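Ureidoglycolate hydrolase (Arabidopsis thaliana, PDB 4PXE) hydrolyses (S)-ureidoglycolate to glyoxylate, ammonia and carbon dioxide as a manganese-dependent homodimer of the peptidase M20 family, in the breakdown of purines. Local coordinates at residues A33-V41 / I93-K101; I222-A230 / P347-M358. One frame throughout, in Å; residues are numbered along the deposited sequence.

How the contacts relate
Both contacts are largely buried and join an extended chain to a partner far along the sequence, but on opposite sides of the chain's centre, with centres about 28 Å apart. They share no element. Contact 1 is mostly polar: two short antiparallel strands, a beta bulge and an arginine whose guanidinium holds a carbonyl. It lies next to the manganese site and meets the second subunit. Contact 2 pairs a strand with a short edge strand and then packs the same strand against a helix, so its chemistry passes from backbone bonds to aliphatic packing. No other chain of the assembly touches it. I228 of contact 2 comes near the substrate-binding Y377.

Contact 1 (A33-V41 / I93-K101); sequences APSPSVTRV and IDAIPYSGK
R40 and A95 form an antiparallel hydrogen-bonded pair, with A95 N to R40 O at 2.9 Å and nearly straight (175°). R40 NH2 donates to I93 O at 2.8 Å, in the carbonyl plane, and NE adds a weak bond. CG lies anti to the backbone N (chi1 -177°), and a bend at chi3 turns the guanidinium edge to that oxygen. NH1 bonds to F30 O. With an alanine in its place, I93 O and F30 O would probably both lose their side-chain donors, and a gap would open beside I93. V38 pairs with S99 by two backbone bonds. Its CG1 packs on A95 CB at 3.7 Å, while CG2 meets K101 CG. Between these pairs the register slips by two: V38 stands across from two residues, Y98 and S99, which makes a G1 beta bulge. T39 OG1 accepts a hydrogen bond from Y98 N at 3.0 Å. S99 OG donates to I96 O at 2.7 Å. A33 CB sits over one face of the Y98 ring, a CH-pi contact, and S37 OG lies at the ring edge. The D94 carboxylate accepts from S136 OG and from the backbone N of E137 and E138, beside the manganese site. The Y98 ring meets H289 of the second subunit edge-to-face. Helix 17-28 packs on V38, R40 and K101, while helices 45-60 and 105-120 pack on R40 and I93.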
ATOM      1  N   ALA A  33       3.148  11.665 -11.812  1.00 18.29           N
ATOM      2  CA  ALA A  33       4.502  11.443 -11.313  1.00 19.10           C
ATOM      3  C   ALA A  33       5.424  12.527 -11.864  1.00 18.84           C
ATOM      4  O   ALA A  33       5.239  12.987 -12.985  1.00 20.15           O
ATOM      5  CB  ALA A  33       5.002  10.067 -11.731  1.00 20.03           C
ATOM      6  N   PRO A  34       6.429  12.934 -11.081  1.00 22.38           N
ATOM      7  CA  PRO A  34       7.376  13.933 -11.588  1.00 23.48           C
ATOM      8  C   PRO A  34       8.269  13.360 -12.696  1.00 20.05           C
ATOM      9  O   PRO A  34       8.693  12.199 -12.615  1.00 21.54           O
ATOM     10  CB  PRO A  34       8.207  14.292 -10.349  1.00 26.67           C
ATOM     11  CG  PRO A  34       8.093  13.122  -9.456  1.00 28.61           C
ATOM     12  CD  PRO A  34       6.740  12.513  -9.706  1.00 23.51           C
ATOM     13  N   SER A  35       8.529  14.167 -13.719  1.00 23.64           N
ATOM     14  CA  SER A  35       9.469  13.817 -14.780  1.00 20.74           C
ATOM     15  C   SER A  35      10.774  13.385 -14.121  1.00 22.30           C
ATOM     16  O   SER A  35      11.171  13.963 -13.113  1.00 23.88           O
ATOM     17  CB  SER A  35       9.703  15.036 -15.678  1.00 24.97           C
ATOM     18  OG  SER A  35      10.649  14.768 -16.698  1.00 32.22           O
ATOM     19  N   PRO A  36      11.461  12.374 -14.681  1.00 19.87           N
ATOM     20  CA  PRO A  36      11.233  11.718 -15.975  1.00 19.98           C
ATOM     21  C   PRO A  36      10.154  10.632 -15.987  1.00 18.07           C
ATOM     22  O   PRO A  36       9.883  10.079 -17.055  1.00 16.61           O
ATOM     23  CB  PRO A  36      12.599  11.096 -16.281  1.00 21.59           C
ATOM     24  CG  PRO A  36      13.161  10.778 -14.953  1.00 22.11           C
ATOM     25  CD  PRO A  36      12.701  11.896 -14.041  1.00 22.71           C
ATOM     26  N   SER A  37       9.534  10.340 -14.847  1.00 17.65           N
ATOM     27  CA  SER A  37       8.503   9.304 -14.819  1.00 14.90           C
ATOM     28  C   SER A  37       7.169   9.836 -15.311  1.00 15.87           C
ATOM     29  O   SER A  37       6.912  11.034 -15.279  1.00 17.81           O
ATOM     30  CB  SER A  37       8.330   8.723 -13.412  1.00 17.21           C
ATOM     31  OG  SER A  37       9.439   7.924 -13.045  1.00 20.58           O
ATOM     32  N   VAL A  38       6.326   8.924 -15.773  1.00 13.62           N
ATOM     33  CA  VAL A  38       4.969   9.257 -16.154  1.00 14.16           C
ATOM     34  C   VAL A  38       4.016   8.354 -15.394  1.00 13.47           C
ATOM     35  O   VAL A  38       4.263   7.157 -15.275  1.00 14.87           O
ATOM     36  CB  VAL A  38       4.740   9.067 -17.667  1.00 12.98           C
ATOM     37  CG1 VAL A  38       3.320   9.471 -18.049  1.00 16.21           C
ATOM     38  CG2 VAL A  38       5.754   9.878 -18.457  1.00 15.76           C
ATOM     39  N   THR A  39       2.946   8.935 -14.850  1.00 12.67           N
ATOM     40  CA  THR A  39       1.795   8.170 -14.372  1.00 12.51           C
ATOM     41  C   THR A  39       0.572   8.829 -14.975  1.00 13.75           C
ATOM     42  O   THR A  39       0.372  10.026 -14.800  1.00 14.63           O
ATOM     43  CB  THR A  39       1.646   8.234 -12.847  1.00 12.70           C
ATOM     44  OG1 THR A  39       2.796   7.649 -12.239  1.00 15.48           O
ATOM     45  CG2 THR A  39       0.409   7.467 -12.400  1.00 15.64           C
ATOM     46  N   ARG A  40      -0.231   8.074 -15.714  1.00 12.62           N
ATOM     47  CA  ARG A  40      -1.437   8.664 -16.294  1.00 13.14           C
ATOM     48  C   ARG A  40      -2.529   7.623 -16.399  1.00 15.09           C
ATOM     49  O   ARG A  40      -2.510   6.761 -17.277  1.00 14.64           O
ATOM     50  CB  ARG A  40      -1.150   9.311 -17.653  1.00 14.29           C
ATOM     51  CG  ARG A  40      -2.375   9.995 -18.238  1.00 14.55           C
ATOM     52  CD  ARG A  40      -2.002  10.932 -19.376  1.00 18.22           C
ATOM     53  NE  ARG A  40      -1.315  10.239 -20.461  1.00 16.75           N
ATOM     54  CZ  ARG A  40      -0.086  10.532 -20.884  1.00 15.78           C
ATOM     55  NH1 ARG A  40       0.622  11.504 -20.315  1.00 17.95           N
ATOM     56  NH2 ARG A  40       0.440   9.845 -21.887  1.00 16.07           N
ATOM     57  N   VAL A  41      -3.483   7.711 -15.480  1.00 14.39           N
ATOM     58  CA  VAL A  41      -4.477   6.673 -15.306  1.00 15.05           C
ATOM     59  C   VAL A  41      -5.820   7.045 -15.920  1.00 15.65           C
ATOM     60  O   VAL A  41      -6.249   8.206 -15.862  1.00 17.04           O
ATOM     61  CB  VAL A  41      -4.632   6.364 -13.796  1.00 15.05           C
ATOM     62  CG1 VAL A  41      -5.669   5.285 -13.568  1.00 16.46           C
ATOM     63  CG2 VAL A  41      -3.286   5.948 -13.221  1.00 15.82           C
ATOM     64  N   ILE A  93      -2.632   5.877 -24.732  1.00 12.77           N
ATOM     65  CA  ILE A  93      -1.778   6.872 -24.087  1.00 13.25           C
ATOM     66  C   ILE A  93      -1.784   6.779 -22.565  1.00 14.15           C
ATOM     67  O   ILE A  93      -1.092   7.554 -21.901  1.00 14.15           O
ATOM     68  CB  ILE A  93      -2.120   8.316 -24.516  1.00 14.24           C
ATOM     69  CG1 ILE A  93      -3.546   8.684 -24.089  1.00 17.67           C
ATOM     70  CG2 ILE A  93      -1.902   8.501 -26.021  1.00 14.84           C
ATOM     71  CD1 ILE A  93      -3.993  10.053 -24.596  1.00 22.08           C
ATOM     72  N   ASP A  94      -2.545   5.850 -21.999  1.00 12.97           N
ATOM     73  CA  ASP A  94      -2.420   5.677 -20.552  1.00 12.79           C
ATOM     74  C   ASP A  94      -1.049   5.088 -20.198  1.00 12.74           C
ATOM     75  O   ASP A  94      -0.404   4.448 -21.037  1.00 13.81           O
ATOM     76  CB  ASP A  94      -3.621   4.950 -19.896  1.00 13.87           C
ATOM     77  CG  ASP A  94      -3.885   3.545 -20.443  1.00 13.89           C
ATOM     78  OD1 ASP A  94      -3.556   3.228 -21.605  1.00 14.65           O
ATOM     79  OD2 ASP A  94      -4.502   2.760 -19.688  1.00 15.45           O
ATOM     80  N   ALA A  95      -0.609   5.358 -18.973  1.00 12.55           N
ATOM     81  CA  ALA A  95       0.723   5.010 -18.483  1.00 11.77           C
ATOM     82  C   ALA A  95       0.590   4.474 -17.067  1.00 12.18           C
ATOM     83  O   ALA A  95      -0.022   5.119 -16.206  1.00 14.03           O
ATOM     84  CB  ALA A  95       1.611   6.233 -18.475  1.00 12.54           C
ATOM     85  N   ILE A  96       1.161   3.305 -16.811  1.00 12.07           N
ATOM     86  CA  ILE A  96       1.150   2.760 -15.447  1.00 13.79           C
ATOM     87  C   ILE A  96       2.020   3.608 -14.509  1.00 13.15           C
ATOM     88  O   ILE A  96       2.829   4.408 -14.967  1.00 13.08           O
ATOM     89  CB  ILE A  96       1.552   1.261 -15.401  1.00 13.10           C
ATOM     90  CG1 ILE A  96       3.055   1.066 -15.611  1.00 13.98           C
ATOM     91  CG2 ILE A  96       0.751   0.459 -16.403  1.00 13.32           C
ATOM     92  CD1 ILE A  96       3.480  -0.384 -15.486  1.00 14.85           C
ATOM     93  N   PRO A  97       1.835   3.464 -13.192  1.00 12.37           N
ATOM     94  CA  PRO A  97       2.642   4.299 -12.294  1.00 13.53           C
ATOM     95  C   PRO A  97       4.157   4.212 -12.524  1.00 13.34           C
ATOM     96  O   PRO A  97       4.724   3.117 -12.606  1.00 13.00           O
ATOM     97  CB  PRO A  97       2.269   3.763 -10.905  1.00 15.62           C
ATOM     98  CG  PRO A  97       0.834   3.308 -11.083  1.00 16.10           C
ATOM     99  CD  PRO A  97       0.788   2.715 -12.465  1.00 16.41           C
ATOM    100  N   TYR A  98       4.784   5.380 -12.634  1.00 13.07           N
ATOM    101  CA  TYR A  98       6.242   5.499 -12.748  1.00 12.67           C
ATOM    102  C   TYR A  98       6.785   4.747 -13.942  1.00 12.28           C
ATOM    103  O   TYR A  98       7.722   3.943 -13.837  1.00 13.04           O
ATOM    104  CB  TYR A  98       6.938   5.063 -11.449  1.00 15.27           C
ATOM    105  CG  TYR A  98       6.646   6.001 -10.304  1.00 18.30           C
ATOM    106  CD1 TYR A  98       7.416   7.137 -10.110  1.00 18.74           C
ATOM    107  CD2 TYR A  98       5.582   5.768  -9.443  1.00 21.40           C
ATOM    108  CE1 TYR A  98       7.156   8.012  -9.076  1.00 26.35           C
ATOM    109  CE2 TYR A  98       5.312   6.640  -8.394  1.00 25.28           C
ATOM    110  CZ  TYR A  98       6.099   7.762  -8.227  1.00 25.76           C
ATOM    111  OH  TYR A  98       5.849   8.639  -7.189  1.00 35.50           O
ATOM    112  N   SER A  99       6.192   5.033 -15.090  1.00 12.78           N
ATOM    113  CA  SER A  99       6.613   4.404 -16.334  1.00 12.77           C
ATOM    114  C   SER A  99       7.227   5.436 -17.287  1.00 12.33           C
ATOM    115  O   SER A  99       7.583   6.543 -16.868  1.00 13.07           O
ATOM    116  CB  SER A  99       5.450   3.652 -16.971  1.00 12.94           C
ATOM    117  OG  SER A  99       4.355   4.512 -17.252  1.00 13.69           O
ATOM    118  N   GLY A 100       7.367   5.067 -18.560  1.00 11.47           N
ATOM    119  CA  GLY A 100       8.057   5.897 -19.537  1.00 13.05           C
ATOM    120  C   GLY A 100       7.118   6.717 -20.408  1.00 12.48           C
ATOM    121  O   GLY A 100       5.905   6.723 -20.187  1.00 13.37           O
ATOM    122  N   LYS A 101       7.692   7.380 -21.415  1.00 11.82           N
ATOM    123  CA  LYS A 101       6.984   8.334 -22.269  1.00 12.15           C
ATOM    124  C   LYS A 101       6.636   7.779 -23.657  1.00 11.40           C
ATOM    125  O   LYS A 101       6.000   8.465 -24.455  1.00 12.42           O
ATOM    126  CB  LYS A 101       7.842   9.594 -22.497  1.00 17.41           C
ATOM    127  CG  LYS A 101       8.457  10.226 -21.254  1.00 19.40           C
ATOM    128  CD  LYS A 101       9.188  11.539 -21.592  1.00 23.95           C
ATOM    129  CE  LYS A 101      10.343  11.370 -22.569  1.00 24.21           C
ATOM    130  NZ  LYS A 101      11.164  12.640 -22.652  1.00 21.51           N
TER
HETATM  131  O   HOH W   1      11.165  13.648 -19.824  1.00 38.15           O

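Contact 2 (I222-A230 / P347-M358); sequences IGVVTAIAA and PALSDKLVIKKM
V224 CG1 meets the methyl end of M358 at 3.5 Å (to CE) and also touches I355 CG2. The valine and methionine side chains lie alongside one another, pointing opposite ways. The methionine extends through chi2 (-177°) and bends at chi3, which brings CE against the valine. I355 points its CD1 at T226, reaching T226 CG2 at 4.2 Å. Strands 369-374 and 389-394 add to this packing, through M371 on V224 and I355 and through I392 on M358. Nearer the other end, A227 CB packs on L349 CD2 at 3.9 Å, and A230 CB lies against P347 CD. Residues 348-349 add a short antiparallel edge strand to strand 222-239. The chain then continues in the same sense into helix 352-364, whose first part, 352-358, lies antiparallel to 222-228 (174°), with axes 8.8 Å apart. A227 with L349 is a non-hydrogen-bonded pair. I228 with A348 is a hydrogen-bonded one, in which I228 N donates to A348 O at 2.9 Å. S350 extends the link past the last bridge. Its N donates to T226 O at 2.9 Å. Its OG donates to V225 O at 2.7 Å, well out of the carbonyl plane. D351 is the N-cap of the helix: OD1 accepts from V354 N with its anti lone pair, and more weakly from L353 N. At the polar edge one water donates to T226 O and S350 O and accepts from K352 NZ at 2.6 Å.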
ATOM      1  N   ILE A 222      13.401  -2.393 -37.863  1.00 12.31           N
ATOM      2  CA  ILE A 222      11.972  -2.673 -37.792  1.00 12.70           C
ATOM      3  C   ILE A 222      11.705  -4.122 -37.426  1.00 13.24           C
ATOM      4  O   ILE A 222      12.320  -5.030 -37.973  1.00 13.46           O
ATOM      5  CB  ILE A 222      11.298  -2.405 -39.172  1.00 11.92           C
ATOM      6  CG1 ILE A 222      11.386  -0.925 -39.551  1.00 13.86           C
ATOM      7  CG2 ILE A 222       9.848  -2.878 -39.184  1.00 14.57           C
ATOM      8  CD1 ILE A 222      10.554   0.000 -38.672  1.00 14.22           C
ATOM      9  N   GLY A 223      10.796  -4.339 -36.484  1.00 12.78           N
ATOM     10  CA  GLY A 223      10.296  -5.677 -36.218  1.00 13.95           C
ATOM     11  C   GLY A 223       8.920  -5.869 -36.826  1.00 13.80           C
ATOM     12  O   GLY A 223       8.015  -5.056 -36.621  1.00 14.55           O
ATOM     13  N   VAL A 224       8.766  -6.923 -37.615  1.00 14.37           N
ATOM     14  CA  VAL A 224       7.460  -7.256 -38.152  1.00 15.58           C
ATOM     15  C   VAL A 224       6.866  -8.324 -37.251  1.00 13.22           C
ATOM     16  O   VAL A 224       7.365  -9.447 -37.185  1.00 14.81           O
ATOM     17  CB  VAL A 224       7.564  -7.734 -39.608  1.00 15.76           C
ATOM     18  CG1 VAL A 224       6.202  -8.144 -40.133  1.00 17.12           C
ATOM     19  CG2 VAL A 224       8.187  -6.639 -40.477  1.00 16.88           C
ATOM     20  N   VAL A 225       5.831  -7.951 -36.504  1.00 14.05           N
ATOM     21  CA  VAL A 225       5.335  -8.816 -35.435  1.00 14.32           C
ATOM     22  C   VAL A 225       4.419  -9.905 -35.987  1.00 13.59           C
ATOM     23  O   VAL A 225       3.461  -9.613 -36.701  1.00 17.14           O
ATOM     24  CB  VAL A 225       4.592  -7.990 -34.373  1.00 13.98           C
ATOM     25  CG1 VAL A 225       3.953  -8.897 -33.314  1.00 14.79           C
ATOM     26  CG2 VAL A 225       5.546  -6.994 -33.737  1.00 14.78           C
ATOM     27  N   THR A 226       4.702 -11.153 -35.635  1.00 14.48           N
ATOM     28  CA  THR A 226       3.947 -12.273 -36.195  1.00 15.95           C
ATOM     29  C   THR A 226       2.924 -12.884 -35.233  1.00 17.95           C
ATOM     30  O   THR A 226       2.009 -13.589 -35.651  1.00 16.38           O
ATOM     31  CB  THR A 226       4.892 -13.389 -36.659  1.00 16.91           C
ATOM     32  OG1 THR A 226       5.576 -13.934 -35.528  1.00 19.21           O
ATOM     33  CG2 THR A 226       5.921 -12.853 -37.663  1.00 19.37           C
ATOM     34  N   ALA A 227       3.082 -12.620 -33.941  1.00 14.73           N
ATOM     35  CA  ALA A 227       2.189 -13.179 -32.940  1.00 14.29           C
ATOM     36  C   ALA A 227       2.358 -12.398 -31.650  1.00 14.79           C
ATOM     37  O   ALA A 227       3.369 -11.727 -31.453  1.00 14.87           O
ATOM     38  CB  ALA A 227       2.510 -14.658 -32.704  1.00 17.23           C
ATOM     39  N   ILE A 228       1.358 -12.496 -30.785  1.00 14.99           N
ATOM     40  CA  ILE A 228       1.379 -11.855 -29.475  1.00 13.92           C
ATOM     41  C   ILE A 228       1.171 -12.943 -28.423  1.00 15.50           C
ATOM     42  O   ILE A 228       0.245 -13.742 -28.541  1.00 17.03           O
ATOM     43  CB  ILE A 228       0.249 -10.812 -29.359  1.00 13.18           C
ATOM     44  CG1 ILE A 228       0.429  -9.699 -30.399  1.00 15.54           C
ATOM     45  CG2 ILE A 228       0.188 -10.245 -27.925  1.00 14.79           C
ATOM     46  CD1 ILE A 228      -0.738  -8.732 -30.470  1.00 15.57           C
ATOM     47  N   ALA A 229       2.025 -12.970 -27.397  1.00 14.08           N
ATOM     48  CA  ALA A 229       1.954 -13.982 -26.341  1.00 15.66           C
ATOM     49  C   ALA A 229       0.639 -13.933 -25.561  1.00 15.56           C
ATOM     50  O   ALA A 229      -0.058 -12.914 -25.545  1.00 15.41           O
ATOM     51  CB  ALA A 229       3.151 -13.849 -25.406  1.00 15.75           C
ATOM     52  N   ALA A 230       0.311 -15.061 -24.929  1.00 15.39           N
ATOM     53  CA  ALA A 230      -0.961 -15.252 -24.240  1.00 15.75           C
ATOM     54  C   ALA A 230      -0.908 -14.750 -22.797  1.00 14.09           C
ATOM     55  O   ALA A 230      -0.180 -15.308 -21.973  1.00 15.67           O
ATOM     56  CB  ALA A 230      -1.320 -16.723 -24.248  1.00 16.44           C
ATOM     57  N   PRO A 347      -3.214 -16.467 -27.236  1.00 17.23           N
ATOM     58  CA  PRO A 347      -2.328 -15.648 -28.069  1.00 17.23           C
ATOM     59  C   PRO A 347      -3.035 -15.305 -29.374  1.00 19.62           C
ATOM     60  O   PRO A 347      -4.067 -15.904 -29.689  1.00 19.38           O
ATOM     61  CB  PRO A 347      -1.150 -16.582 -28.329  1.00 18.63           C
ATOM     62  CG  PRO A 347      -1.735 -17.952 -28.260  1.00 21.52           C
ATOM     63  CD  PRO A 347      -2.838 -17.893 -27.249  1.00 19.12           C
ATOM     64  N   ALA A 348      -2.513 -14.337 -30.119  1.00 16.99           N
ATOM     65  CA  ALA A 348      -3.042 -14.071 -31.456  1.00 18.32           C
ATOM     66  C   ALA A 348      -1.941 -14.103 -32.499  1.00 20.53           C
ATOM     67  O   ALA A 348      -0.783 -13.814 -32.211  1.00 18.01           O
ATOM     68  CB  ALA A 348      -3.775 -12.749 -31.507  1.00 21.83           C
ATOM     69  N   LEU A 349      -2.321 -14.462 -33.719  1.00 19.92           N
ATOM     70  CA  LEU A 349      -1.409 -14.442 -34.856  1.00 19.79           C
ATOM     71  C   LEU A 349      -1.702 -13.228 -35.732  1.00 17.71           C
ATOM     72  O   LEU A 349      -2.860 -12.899 -35.986  1.00 19.05           O
ATOM     73  CB  LEU A 349      -1.580 -15.716 -35.693  1.00 21.56           C
ATOM     74  CG  LEU A 349      -1.075 -17.035 -35.107  1.00 28.18           C
ATOM     75  CD1 LEU A 349      -1.536 -18.204 -35.968  1.00 33.99           C
ATOM     76  CD2 LEU A 349       0.435 -17.024 -35.000  1.00 28.70           C
ATOM     77  N   SER A 350      -0.654 -12.553 -36.196  1.00 15.37           N
ATOM     78  CA  SER A 350      -0.841 -11.481 -37.169  1.00 15.15           C
ATOM     79  C   SER A 350      -1.273 -12.045 -38.517  1.00 16.74           C
ATOM     80  O   SER A 350      -0.920 -13.170 -38.871  1.00 17.35           O
ATOM     81  CB  SER A 350       0.446 -10.696 -37.347  1.00 14.63           C
ATOM     82  OG  SER A 350       0.913 -10.265 -36.081  1.00 16.85           O
ATOM     83  N   ASP A 351      -2.032 -11.253 -39.255  1.00 15.43           N
ATOM     84  CA  ASP A 351      -2.515 -11.652 -40.575  1.00 16.17           C
ATOM     85  C   ASP A 351      -1.346 -11.739 -41.555  1.00 17.76           C
ATOM     86  O   ASP A 351      -0.473 -10.864 -41.589  1.00 16.04           O
ATOM     87  CB  ASP A 351      -3.564 -10.661 -41.053  1.00 15.98           C
ATOM     88  CG  ASP A 351      -4.100 -10.999 -42.422  1.00 18.44           C
ATOM     89  OD1 ASP A 351      -3.469 -10.589 -43.425  1.00 20.44           O
ATOM     90  OD2 ASP A 351      -5.146 -11.679 -42.488  1.00 20.83           O
ATOM     91  N   LYS A 352      -1.321 -12.801 -42.351  1.00 17.29           N
ATOM     92  CA  LYS A 352      -0.178 -13.056 -43.224  1.00 18.49           C
ATOM     93  C   LYS A 352      -0.014 -12.035 -44.354  1.00 17.26           C
ATOM     94  O   LYS A 352       1.110 -11.747 -44.764  1.00 17.44           O
ATOM     95  CB  LYS A 352      -0.236 -14.476 -43.785  1.00 18.55           C
ATOM     96  CG  LYS A 352      -0.251 -15.555 -42.704  1.00 18.06           C
ATOM     97  CD  LYS A 352       0.933 -15.433 -41.750  1.00 19.44           C
ATOM     98  CE  LYS A 352       0.980 -16.604 -40.782  1.00 23.76           C
ATOM     99  NZ  LYS A 352       2.127 -16.472 -39.838  1.00 23.93           N
ATOM    100  N   LEU A 353      -1.113 -11.485 -44.854  1.00 15.18           N
ATOM    101  CA  LEU A 353      -1.011 -10.460 -45.897  1.00 16.10           C
ATOM    102  C   LEU A 353      -0.626  -9.112 -45.296  1.00 17.41           C
ATOM    103  O   LEU A 353      -0.006  -8.294 -45.960  1.00 17.51           O
ATOM    104  CB  LEU A 353      -2.301 -10.352 -46.708  1.00 19.29           C
ATOM    105  CG  LEU A 353      -2.677 -11.645 -47.442  1.00 21.67           C
ATOM    106  CD1 LEU A 353      -3.883 -11.411 -48.336  1.00 24.19           C
ATOM    107  CD2 LEU A 353      -1.499 -12.217 -48.234  1.00 21.65           C
ATOM    108  N   VAL A 354      -0.984  -8.884 -44.036  1.00 17.05           N
ATOM    109  CA  VAL A 354      -0.564  -7.654 -43.367  1.00 17.28           C
ATOM    110  C   VAL A 354       0.939  -7.682 -43.126  1.00 16.00           C
ATOM    111  O   VAL A 354       1.634  -6.693 -43.400  1.00 16.30           O
ATOM    112  CB  VAL A 354      -1.338  -7.418 -42.054  1.00 16.44           C
ATOM    113  CG1 VAL A 354      -0.695  -6.281 -41.251  1.00 16.80           C
ATOM    114  CG2 VAL A 354      -2.809  -7.125 -42.366  1.00 17.48           C
ATOM    115  N   ILE A 355       1.436  -8.817 -42.644  1.00 16.52           N
ATOM    116  CA  ILE A 355       2.866  -9.056 -42.486  1.00 18.04           C
ATOM    117  C   ILE A 355       3.604  -8.811 -43.791  1.00 19.49           C
ATOM    118  O   ILE A 355       4.633  -8.144 -43.826  1.00 18.39           O
ATOM    119  CB  ILE A 355       3.127 -10.511 -42.044  1.00 18.02           C
ATOM    120  CG1 ILE A 355       2.689 -10.696 -40.587  1.00 20.94           C
ATOM    121  CG2 ILE A 355       4.593 -10.886 -42.255  1.00 20.27           C
ATOM    122  CD1 ILE A 355       2.660 -12.145 -40.138  1.00 20.03           C
ATOM    123  N   LYS A 356       3.055  -9.355 -44.870  1.00 16.06           N
ATOM    124  CA  LYS A 356       3.643  -9.220 -46.189  1.00 17.57           C
ATOM    125  C   LYS A 356       3.802  -7.752 -46.570  1.00 18.51           C
ATOM    126  O   LYS A 356       4.880  -7.340 -47.008  1.00 17.17           O
ATOM    127  CB  LYS A 356       2.761  -9.940 -47.210  1.00 18.62           C
ATOM    128  CG  LYS A 356       3.250  -9.859 -48.644  1.00 18.99           C
ATOM    129  CD  LYS A 356       2.257 -10.577 -49.556  1.00 19.51           C
ATOM    130  CE  LYS A 356       2.730 -10.633 -50.999  1.00 19.37           C
ATOM    131  NZ  LYS A 356       2.657  -9.314 -51.669  1.00 22.87           N
ATOM    132  N   LYS A 357       2.742  -6.967 -46.399  1.00 17.02           N
ATOM    133  CA  LYS A 357       2.758  -5.552 -46.778  1.00 18.24           C
ATOM    134  C   LYS A 357       3.758  -4.769 -45.926  1.00 19.04           C
ATOM    135  O   LYS A 357       4.474  -3.902 -46.430  1.00 17.09           O
ATOM    136  CB  LYS A 357       1.376  -4.916 -46.621  1.00 21.51           C
ATOM    137  CG  LYS A 357       0.351  -5.280 -47.675  1.00 31.16           C
ATOM    138  CD  LYS A 357       0.603  -4.577 -48.996  1.00 31.19           C
ATOM    139  CE  LYS A 357      -0.582  -4.774 -49.920  1.00 36.39           C
ATOM    140  NZ  LYS A 357      -0.173  -4.691 -51.340  1.00 37.39           N
ATOM    141  N   MET A 358       3.795  -5.069 -44.632  1.00 16.09           N
ATOM    142  CA  MET A 358       4.732  -4.403 -43.730  1.00 17.10           C
ATOM    143  C   MET A 358       6.190  -4.679 -44.105  1.00 16.75           C
ATOM    144  O   MET A 358       7.025  -3.765 -44.124  1.00 15.12           O
ATOM    145  CB  MET A 358       4.474  -4.827 -42.279  1.00 17.46           C
ATOM    146  CG  MET A 358       3.189  -4.292 -41.654  1.00 16.83           C
ATOM    147  SD  MET A 358       3.097  -4.810 -39.931  1.00 23.29           S
ATOM    148  CE  MET A 358       4.807  -4.932 -39.692  1.00 14.09           C
TER
HETATM  149  O   HOH W   2       1.301 -14.627 -38.125  1.00 17.94           O